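Local coordinates for protein succinate-semialdehyde dehydrogenase (NAD(P)(+)) (PDB 3RH9) that probably oxidises succinate semialdehyde to succinate with NAD+ or NADP+ as an aldehyde dehydrogenase, at residues 4-7 with 8-11; 79-82 with 83-87; 91-94 with 95-99; 99-102 with 103-107; 188-191 with 192-196. One frame throughout, in Å; residues are numbered along the deposited sequence.

Interaction 1: 4-7 with 8-11; sequences IESP and LLEN
Between Ser6 and Leu9 the chain makes a type I turn, in which the N-H of Leu9 reaches Ser6 O at 3.0 Å, and a weak bond from Glu10 N to Pro7 O (3.5 Å) adds a second step, so that the backbone winds through a short piece of 3-10 helix. Proline suits the second place of the turn because its ring already fixes phi near -62° and it has no N-H that would need a partner there. Ser6 OG lies beside its own carbonyl carbon, anti to N (chi1 160°), and faces forward to Leu8 N, from which it accepts a weak bond at 3.1 Å, an ST turn closed by the N-H two residues on. The same hydroxyl has its stronger partner in Glu90 OE1. On the apolar side, Leu9 CD1 meets Ile4 CG2 at 4.0 Å and lies at 4.2 Å from Ser6 CB, which brings the two branched side chains together at a slant. Glu10 stretches outward on the solvent side, its extended chain running out past Pro7 O with CG at 3.7 Å from that oxygen. The turn rests on two helices: Leu8 reaches Glu90 and Ile91 of helix 88-99 and Ala192 and Val196 of helix 188-197, while Leu9 packs between Ile94 and Ile191 of the same two.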
# COMPACT_ATOMS: atom_id res chain seq x y z
N ILE A 4 34.70 21.85 0.01
CA ILE A 4 34.40 21.40 1.37
C ILE A 4 35.35 20.29 1.87
O ILE A 4 35.63 19.32 1.15
CB ILE A 4 32.93 20.93 1.49
CG1 ILE A 4 32.43 21.05 2.93
CG2 ILE A 4 32.76 19.50 0.98
CD1 ILE A 4 30.95 20.86 3.06
N GLU A 5 35.85 20.44 3.09
CA GLU A 5 36.74 19.44 3.66
C GLU A 5 36.20 19.03 5.01
O GLU A 5 35.79 19.86 5.81
CB GLU A 5 38.17 19.97 3.76
N SER A 6 36.19 17.72 5.25
CA SER A 6 35.66 17.18 6.49
C SER A 6 36.13 15.74 6.66
O SER A 6 36.31 15.00 5.69
CB SER A 6 34.13 17.29 6.49
OG SER A 6 33.53 16.39 7.42
N PRO A 7 36.37 15.34 7.90
CA PRO A 7 36.70 13.94 8.17
C PRO A 7 35.55 12.99 7.78
O PRO A 7 35.81 11.87 7.32
CB PRO A 7 36.94 13.92 9.68
CG PRO A 7 36.35 15.23 10.19
CD PRO A 7 36.59 16.18 9.08
N LEU A 8 34.31 13.43 7.94
CA LEU A 8 33.16 12.63 7.54
C LEU A 8 33.05 12.48 6.02
O LEU A 8 32.26 11.67 5.52
CB LEU A 8 31.86 13.22 8.08
CG LEU A 8 31.72 13.33 9.59
CD1 LEU A 8 30.31 13.78 9.96
CD2 LEU A 8 32.06 12.02 10.27
N LEU A 9 33.85 13.25 5.28
CA LEU A 9 33.80 13.24 3.82
C LEU A 9 35.11 12.83 3.16
O LEU A 9 35.38 13.24 2.05
CB LEU A 9 33.37 14.60 3.28
CG LEU A 9 31.93 14.99 3.62
CD1 LEU A 9 31.62 16.44 3.29
CD2 LEU A 9 30.99 14.07 2.89
N GLU A 10 35.90 12.02 3.86
CA GLU A 10 37.17 11.51 3.31
C GLU A 10 36.94 10.51 2.18
O GLU A 10 37.86 10.16 1.45
CB GLU A 10 37.99 10.83 4.39
CG GLU A 10 38.85 11.76 5.23
CD GLU A 10 39.44 11.04 6.42
OE1 GLU A 10 38.67 10.55 7.28
OE2 GLU A 10 40.69 10.95 6.50
N ASN A 11 35.71 10.05 2.06
CA ASN A 11 35.34 9.18 0.97
C ASN A 11 34.18 9.78 0.21
O ASN A 11 33.04 9.76 0.68
CB ASN A 11 35.00 7.80 1.48
CG ASN A 11 36.21 7.09 2.03
OD1 ASN A 11 37.07 6.63 1.27
ND2 ASN A 11 36.29 7.01 3.35

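Interaction 2: 79-82 with 83-87; sequences DIRD and GLKEN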
# COMPACT_ATOMS: atom_id res chain seq x y z
N ASP A 79 23.10 1.96 17.91
CA ASP A 79 24.38 2.51 17.50
C ASP A 79 24.20 3.68 16.52
O ASP A 79 24.81 4.73 16.69
CB ASP A 79 25.27 1.43 16.87
CG ASP A 79 25.82 0.43 17.89
OD1 ASP A 79 25.59 0.62 19.12
OD2 ASP A 79 26.50 -0.54 17.45
N ILE A 80 23.38 3.50 15.49
CA ILE A 80 23.13 4.58 14.54
C ILE A 80 22.53 5.80 15.23
O ILE A 80 22.96 6.92 15.00
CB ILE A 80 22.22 4.14 13.39
CG1 ILE A 80 22.94 3.12 12.50
CG2 ILE A 80 21.81 5.33 12.56
CD1 ILE A 80 22.02 2.35 11.56
N ARG A 81 21.55 5.59 16.10
CA ARG A 81 20.93 6.69 16.82
C ARG A 81 21.97 7.47 17.63
O ARG A 81 21.89 8.70 17.74
CB ARG A 81 19.81 6.20 17.73
CG ARG A 81 19.31 7.23 18.73
CD ARG A 81 19.85 6.92 20.11
NE ARG A 81 19.06 5.91 20.79
CZ ARG A 81 19.55 5.00 21.63
NH1 ARG A 81 20.85 4.97 21.90
NH2 ARG A 81 18.73 4.12 22.21
N ASP A 82 22.93 6.75 18.20
CA ASP A 82 24.01 7.34 18.97
C ASP A 82 25.03 8.00 18.05
O ASP A 82 25.53 9.08 18.34
CB ASP A 82 24.71 6.28 19.83
CG ASP A 82 23.84 5.80 20.99
OD1 ASP A 82 22.81 6.45 21.26
OD2 ASP A 82 24.20 4.78 21.62
N GLY A 83 25.35 7.35 16.93
CA GLY A 83 26.24 7.92 15.94
C GLY A 83 25.75 9.27 15.43
O GLY A 83 26.51 10.23 15.34
N LEU A 84 24.47 9.36 15.08
CA LEU A 84 23.95 10.64 14.64
C LEU A 84 24.19 11.69 15.72
O LEU A 84 24.79 12.73 15.46
CB LEU A 84 22.47 10.55 14.28
CG LEU A 84 22.21 9.80 12.98
CD1 LEU A 84 20.74 9.42 12.89
CD2 LEU A 84 22.65 10.62 11.76
N LYS A 85 23.73 11.42 16.93
CA LYS A 85 23.75 12.43 17.98
C LYS A 85 25.17 12.94 18.23
O LYS A 85 25.38 14.12 18.52
CB LYS A 85 23.14 11.88 19.27
CG LYS A 85 21.61 11.79 19.29
CD LYS A 85 21.14 11.21 20.63
CE LYS A 85 19.70 10.68 20.55
NZ LYS A 85 19.22 10.13 21.86
N GLU A 86 26.15 12.04 18.10
CA GLU A 86 27.55 12.37 18.32
C GLU A 86 28.12 13.26 17.23
O GLU A 86 28.91 14.16 17.51
CB GLU A 86 28.39 11.11 18.35
CG GLU A 86 28.06 10.20 19.48
CD GLU A 86 28.92 8.98 19.44
OE1 GLU A 86 30.08 9.12 18.99
OE2 GLU A 86 28.44 7.90 19.84
N ASN A 87 27.76 12.98 15.99
CA ASN A 87 28.31 13.73 14.87
C ASN A 87 27.31 14.75 14.41
O ASN A 87 27.23 15.08 13.23
CB ASN A 87 28.70 12.79 13.74
CG ASN A 87 29.62 11.69 14.21
OD1 ASN A 87 30.83 11.75 13.98
ND2 ASN A 87 29.06 10.70 14.88
O HOH W 1 21.22 7.83 23.17
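Arg81 NH1 makes a salt bridge with the neighbouring Asp82 OD1 (2.5 Å), and a water links that same oxygen to Lys85 NZ, donating to Asp82 OD1 at 2.8 Å and accepting a weak bond from the lysine. In the salt bridge the oxygen lies in the guanidinium plane, but the nitrogen stands above the plane of the carboxylate. NH2 of the same arginine pairs with Asp118 of helix 103-123. Arginine and lysine run close together, Lys85 CE 3.8 Å from Arg81 CD; Asp82 and Asp118, both paired with the arginine, probably offset part of the like charge. Arg81 gets there through bends at its second and third torsions, while Lys85 is extended and crosses it at a slant. Backbone bonds carry the helix through the same residues: Gly83 N to Asp79 O (2.7 Å), Leu84 N to Ile80 O (2.9 Å) and Glu86 N to Asp82 O, whereas Lys85 N to Arg81 O is weak. At the far end Asn87 ND2 returns to Gly83 O (2.6 Å), a carbonyl that also accepts Asn87 N. On the buried side Ile80 CG2 touches Leu84 CD1 at 4.2 Å, both leaning on Phe117 and Phe193. This is the last stretch of an amphipathic helix, charged outside and aliphatic within, closed by an asparagine whose amide binds a carbonyl of its final turn.

Interaction 3: 91-94 with 95-99; sequences IGRI and LCMEH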
# COMPACT_ATOMS: atom_id res chain seq x y z
N ILE A 91 27.69 17.07 10.81
CA ILE A 91 26.70 16.71 9.80
C ILE A 91 25.82 17.93 9.56
O ILE A 91 25.54 18.30 8.43
CB ILE A 91 25.86 15.50 10.23
CG1 ILE A 91 26.73 14.25 10.21
CG2 ILE A 91 24.66 15.34 9.32
CD1 ILE A 91 26.06 13.06 10.79
N GLY A 92 25.41 18.57 10.66
CA GLY A 92 24.76 19.86 10.59
C GLY A 92 25.53 20.86 9.73
O GLY A 92 24.92 21.67 9.04
N ARG A 93 26.86 20.81 9.77
CA ARG A 93 27.67 21.74 8.98
C ARG A 93 27.51 21.46 7.50
O ARG A 93 27.12 22.34 6.72
CB ARG A 93 29.15 21.67 9.35
CG ARG A 93 29.93 22.88 8.90
CD ARG A 93 31.40 22.80 9.29
NE ARG A 93 32.07 21.65 8.66
CZ ARG A 93 32.93 21.73 7.65
NH1 ARG A 93 33.24 22.91 7.14
NH2 ARG A 93 33.47 20.63 7.15
N ILE A 94 27.80 20.22 7.12
CA ILE A 94 27.66 19.78 5.74
C ILE A 94 26.22 19.97 5.23
O ILE A 94 26.00 20.29 4.06
CB ILE A 94 28.08 18.31 5.60
CG1 ILE A 94 29.55 18.15 5.99
CG2 ILE A 94 27.85 17.81 4.19
CD1 ILE A 94 29.91 16.78 6.50
N LEU A 95 25.25 19.78 6.11
CA LEU A 95 23.87 19.94 5.71
C LEU A 95 23.65 21.40 5.34
O LEU A 95 23.13 21.74 4.27
CB LEU A 95 22.95 19.53 6.85
CG LEU A 95 21.53 19.14 6.43
CD1 LEU A 95 20.93 18.17 7.44
CD2 LEU A 95 20.65 20.36 6.26
N CYS A 96 24.05 22.27 6.26
CA CYS A 96 23.90 23.69 6.09
C CYS A 96 24.44 24.18 4.75
O CYS A 96 23.79 24.94 4.03
CB CYS A 96 24.62 24.41 7.22
SG CYS A 96 24.58 26.19 7.06
N MSE A 97 25.65 23.73 4.42
CA MSE A 97 26.33 24.29 3.27
C MSE A 97 25.73 23.86 1.95
O MSE A 97 25.76 24.63 0.99
CB MSE A 97 27.81 23.98 3.31
CG MSE A 97 28.56 24.91 4.26
SE MSE A 97 30.32 24.22 4.75
CE MSE A 97 30.92 25.72 5.88
N GLU A 98 25.18 22.65 1.89
CA GLU A 98 24.66 22.15 0.62
C GLU A 98 23.17 22.46 0.42
O GLU A 98 22.71 22.61 -0.70
CB GLU A 98 24.94 20.65 0.46
CG GLU A 98 24.19 19.77 1.42
CD GLU A 98 24.50 18.29 1.22
OE1 GLU A 98 25.19 17.95 0.23
OE2 GLU A 98 24.06 17.47 2.06
N HIS A 99 22.44 22.57 1.52
CA HIS A 99 21.02 22.89 1.50
C HIS A 99 20.75 24.39 1.59
O HIS A 99 19.98 24.93 0.82
CB HIS A 99 20.31 22.18 2.65
CG HIS A 99 18.84 22.45 2.72
ND1 HIS A 99 18.30 23.42 3.54
CD2 HIS A 99 17.79 21.85 2.11
CE1 HIS A 99 16.99 23.41 3.42
NE2 HIS A 99 16.65 22.47 2.56
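Leu95 N bonds to Ile91 O at 2.8 Å, across the junction of the two segments. Cys96 comes next: its N-H goes to Gly92 O (3.0 Å), and its SG packs by the backbone of Lys101, just beyond the helix. Met97, modelled as selenomethionine, donates to Arg93 O and sends an extended chain obliquely across the arginine, so that CE lies 3.9 Å and SE 4.0 Å from Arg93 NH1. The arginine is bent at its third torsion (chi3 61°); its polar end belongs to Glu5 O and Glu90, and the contact with Met97 is plain packing. Glu98 N bonds weakly to Ile94 O. Its CG stands between backbone N and carbonyl carbon (chi1 68°), the crowded position, close to Ile94 O, and from there one carboxylate oxygen takes the N-H of Leu188, the first residue of helix 188-197, while the other bonds the hydroxyl of Thr189. His99 N bonds Leu95 O as the helix ends. Ile94 packs on Leu188 and Ala192 of helix 188-197, while Leu95 lies against Ala106 and Glu109 of helix 103-123, so helix 88-99 is wedged between the two.

Interaction 4: 99-102 with 103-107; sequences HGKP and WKEAQ
Pro102 O accepts the N-H of Ala106 at 2.8 Å, which makes it the first carbonyl of helix 103-123. Proline is tolerated at this N-cap place because the N-H of an N-cap residue has no carbonyl four residues back to bond within the helix. Within the approach to it, Lys101 N donates to His99 ND1 (3.1 Å), tilted from the imidazole plane; the bond spans the bend that Gly100 makes with positive phi, a backbone shape that glycine takes without strain. The van der Waals contacts centre on Glu105. Its chain, extended with CG anti to N (chi1 -163°), crosses Lys101 at about a right angle: OE1 lies 3.2 Å from Lys101 CG and 3.3 Å from Pro102 CD, and Glu105 CG lies 3.7 Å from Lys101 CD. Here the lysine presents methylenes, not its charge, to the carboxylate. Polar ends go elsewhere or through water: Lys101 NZ is salt-bridged to Glu109 and also donates to a water at 2.8 Å, which gives a weak bond to Glu105 OE2; that oxygen has a firmer partner in Gly285 N, and Trp103 NE1 bonds Glu89 O. With Glu109 directly and Glu105 one water away, two carboxylates should favour the charged form of the buried lysine, and the negative charge of Glu105, near the N-terminus of its helix, probably interacts favourably with the helix dipole.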
# COMPACT_ATOMS: atom_id res chain seq x y z
N HIS A 99 22.44 22.57 1.52
CA HIS A 99 21.02 22.89 1.50
C HIS A 99 20.75 24.39 1.59
O HIS A 99 19.98 24.93 0.82
CB HIS A 99 20.31 22.18 2.65
CG HIS A 99 18.84 22.45 2.72
ND1 HIS A 99 18.30 23.42 3.54
CD2 HIS A 99 17.79 21.85 2.11
CE1 HIS A 99 16.99 23.41 3.42
NE2 HIS A 99 16.65 22.47 2.56
N GLY A 100 21.40 25.07 2.54
CA GLY A 100 21.21 26.49 2.72
C GLY A 100 20.65 26.77 4.10
O GLY A 100 20.88 27.82 4.68
N LYS A 101 19.90 25.81 4.61
CA LYS A 101 19.37 25.85 5.97
C LYS A 101 20.44 26.31 6.99
O LYS A 101 21.61 25.96 6.88
CB LYS A 101 18.90 24.44 6.32
CG LYS A 101 17.85 24.34 7.40
CD LYS A 101 17.51 22.87 7.66
CE LYS A 101 17.31 22.12 6.34
NZ LYS A 101 16.52 20.87 6.47
N PRO A 102 20.03 27.10 7.99
CA PRO A 102 20.98 27.58 9.00
C PRO A 102 21.56 26.46 9.86
O PRO A 102 20.85 25.49 10.17
CB PRO A 102 20.13 28.52 9.87
CG PRO A 102 18.98 28.89 9.01
CD PRO A 102 18.70 27.68 8.17
N TRP A 103 22.82 26.60 10.25
CA TRP A 103 23.56 25.56 10.97
C TRP A 103 22.80 24.96 12.14
O TRP A 103 22.66 23.75 12.25
CB TRP A 103 24.87 26.12 11.47
CG TRP A 103 25.89 25.09 11.74
CD1 TRP A 103 25.70 23.74 11.79
CD2 TRP A 103 27.27 25.31 12.02
NE1 TRP A 103 26.89 23.11 12.07
CE2 TRP A 103 27.87 24.05 12.22
CE3 TRP A 103 28.07 26.46 12.12
CZ2 TRP A 103 29.22 23.90 12.51
CZ3 TRP A 103 29.41 26.31 12.41
CH2 TRP A 103 29.97 25.04 12.60
N LYS A 104 22.33 25.82 13.04
CA LYS A 104 21.40 25.43 14.10
C LYS A 104 20.28 24.50 13.60
O LYS A 104 20.23 23.33 13.97
CB LYS A 104 20.74 26.66 14.72
CG LYS A 104 21.56 27.34 15.78
CD LYS A 104 20.69 28.39 16.49
CE LYS A 104 19.53 27.73 17.21
NZ LYS A 104 19.97 27.01 18.45
N GLU A 105 19.38 25.03 12.79
CA GLU A 105 18.31 24.22 12.22
C GLU A 105 18.87 22.88 11.73
O GLU A 105 18.32 21.82 12.01
CB GLU A 105 17.58 24.96 11.09
CG GLU A 105 16.20 24.39 10.71
CD GLU A 105 15.45 25.19 9.63
OE1 GLU A 105 15.94 26.23 9.16
OE2 GLU A 105 14.35 24.76 9.24
N ALA A 106 19.99 22.93 11.01
CA ALA A 106 20.58 21.72 10.48
C ALA A 106 20.85 20.72 11.61
O ALA A 106 20.48 19.56 11.53
CB ALA A 106 21.86 22.02 9.72
N GLN A 107 21.49 21.20 12.67
CA GLN A 107 21.87 20.32 13.77
C GLN A 107 20.64 19.70 14.37
O GLN A 107 20.62 18.51 14.66
CB GLN A 107 22.66 21.09 14.82
CG GLN A 107 24.06 21.44 14.36
CD GLN A 107 24.82 22.22 15.40
OE1 GLN A 107 24.49 22.20 16.58
NE2 GLN A 107 25.86 22.93 14.96
O HOH W 2 14.86 21.49 8.68

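Interaction 5: 188-191 with 192-196; sequences LTMI and AFFSV
Met190, modelled as selenomethionine, leaves the backbone with CG anti to N (chi1 -162°) and then bends at its second and third torsions (chi2 58°), which carries its methyl CE toward the Phe193 ring, one turn ahead. The Phe193 side chain likewise starts anti to its own N, and CE is placed at the ring edge, in plane, 3.6 Å from CD2, though the exact position of the methyl is uncertain. CE is also modelled against the edge of the Phe194 ring, but too close to be trusted, so that approach is doubtful. The Phe194 ring turns its edge to Met190 O, with CD2 3.5 Å from the oxygen. These are apolar side chains, fitting for helix 188-197 of the beta-alpha-beta unit that joins strand 178-181 to strand 207-209, part of the Rossmann-like sheet that carries the cofactor in this family. Leu209 is touched by Met190, Ile191 and Phe194 alike, while Phe194 also meets the ring of Tyr15. Four regular backbone bonds hold the helix: Ala192 N to Leu188 O (2.9 Å), Phe193 N to Thr189 O, Phe194 N to Met190 O and Ser195 N to Ile191 O (2.8 Å). Ala192, a residue small enough to let Ile94 of helix 88-99 come near, sets its CB 3.4 Å from Leu188 O, and Ser195 CB lies 3.5 Å from Ile191 O.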
# COMPACT_ATOMS: atom_id res chain seq x y z
N LEU A 188 26.03 15.14 0.14
CA LEU A 188 27.13 15.15 1.10
C LEU A 188 26.67 14.78 2.51
O LEU A 188 27.44 14.22 3.30
CB LEU A 188 27.85 16.50 1.12
CG LEU A 188 28.20 17.10 -0.25
CD1 LEU A 188 28.65 18.53 -0.07
CD2 LEU A 188 29.23 16.25 -0.99
N THR A 189 25.43 15.10 2.83
CA THR A 189 24.92 14.76 4.14
C THR A 189 24.84 13.25 4.14
O THR A 189 25.12 12.60 5.14
CB THR A 189 23.56 15.41 4.42
OG1 THR A 189 23.74 16.82 4.53
CG2 THR A 189 22.98 14.92 5.71
N MSE A 190 24.48 12.69 2.98
CA MSE A 190 24.32 11.26 2.86
C MSE A 190 25.68 10.59 3.01
O MSE A 190 25.83 9.59 3.73
CB MSE A 190 23.68 10.89 1.52
CG MSE A 190 23.11 9.48 1.51
SE MSE A 190 21.78 9.31 2.94
CE MSE A 190 22.03 7.46 3.40
N ILE A 191 26.67 11.14 2.33
CA ILE A 191 28.01 10.59 2.44
C ILE A 191 28.47 10.60 3.90
O ILE A 191 29.00 9.61 4.40
CB ILE A 191 28.99 11.30 1.50
CG1 ILE A 191 28.60 11.03 0.05
CG2 ILE A 191 30.40 10.80 1.74
CD1 ILE A 191 29.43 11.74 -0.95
N ALA A 192 28.22 11.72 4.58
CA ALA A 192 28.60 11.86 5.99
C ALA A 192 27.94 10.80 6.86
O ALA A 192 28.59 10.17 7.70
CB ALA A 192 28.26 13.25 6.49
N PHE A 193 26.64 10.62 6.65
CA PHE A 193 25.89 9.56 7.30
C PHE A 193 26.52 8.17 7.07
O PHE A 193 26.71 7.40 8.02
CB PHE A 193 24.44 9.59 6.82
CG PHE A 193 23.53 8.70 7.59
CD1 PHE A 193 23.68 8.56 8.96
CD2 PHE A 193 22.50 8.02 6.96
CE1 PHE A 193 22.83 7.73 9.68
CE2 PHE A 193 21.64 7.20 7.67
CZ PHE A 193 21.80 7.05 9.03
N PHE A 194 26.85 7.85 5.82
CA PHE A 194 27.46 6.57 5.53
C PHE A 194 28.83 6.46 6.17
O PHE A 194 29.20 5.40 6.66
CB PHE A 194 27.52 6.28 4.03
CG PHE A 194 26.34 5.51 3.54
CD1 PHE A 194 26.41 4.15 3.41
CD2 PHE A 194 25.16 6.15 3.26
CE1 PHE A 194 25.32 3.42 2.96
CE2 PHE A 194 24.07 5.42 2.81
CZ PHE A 194 24.15 4.06 2.67
N SER A 195 29.57 7.56 6.18
CA SER A 195 30.85 7.57 6.88
C SER A 195 30.65 7.21 8.35
O SER A 195 31.42 6.41 8.90
CB SER A 195 31.55 8.92 6.75
OG SER A 195 32.78 8.89 7.44
N VAL A 196 29.63 7.79 8.98
CA VAL A 196 29.34 7.47 10.38
C VAL A 196 28.91 6.01 10.59
O VAL A 196 29.31 5.40 11.56
CB VAL A 196 28.32 8.45 11.04
CG1 VAL A 196 27.85 7.91 12.40
CG2 VAL A 196 28.93 9.82 11.22

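Along the chain the five come in the order of their numbers, and interaction 1 lies on the same side of the chain's centre as each of the others. Interactions 3 and 4 are closest, with centres about 6 Å apart, and share His99 where helix 88-99 hands over to helix 103-123. Interaction 5, on helix 188-197, touches three of the others, its centre about 9 Å from that of interaction 1, 11 Å from interaction 3 and 12 Å from interaction 2, but it does not touch interaction 4. Interactions 1 and 4 do not touch either. The N-terminal turn and helices 70-86 and 88-99 therefore pack on the crossover helix between strands 178-181 and 207-209, bringing distant parts of the sequence together.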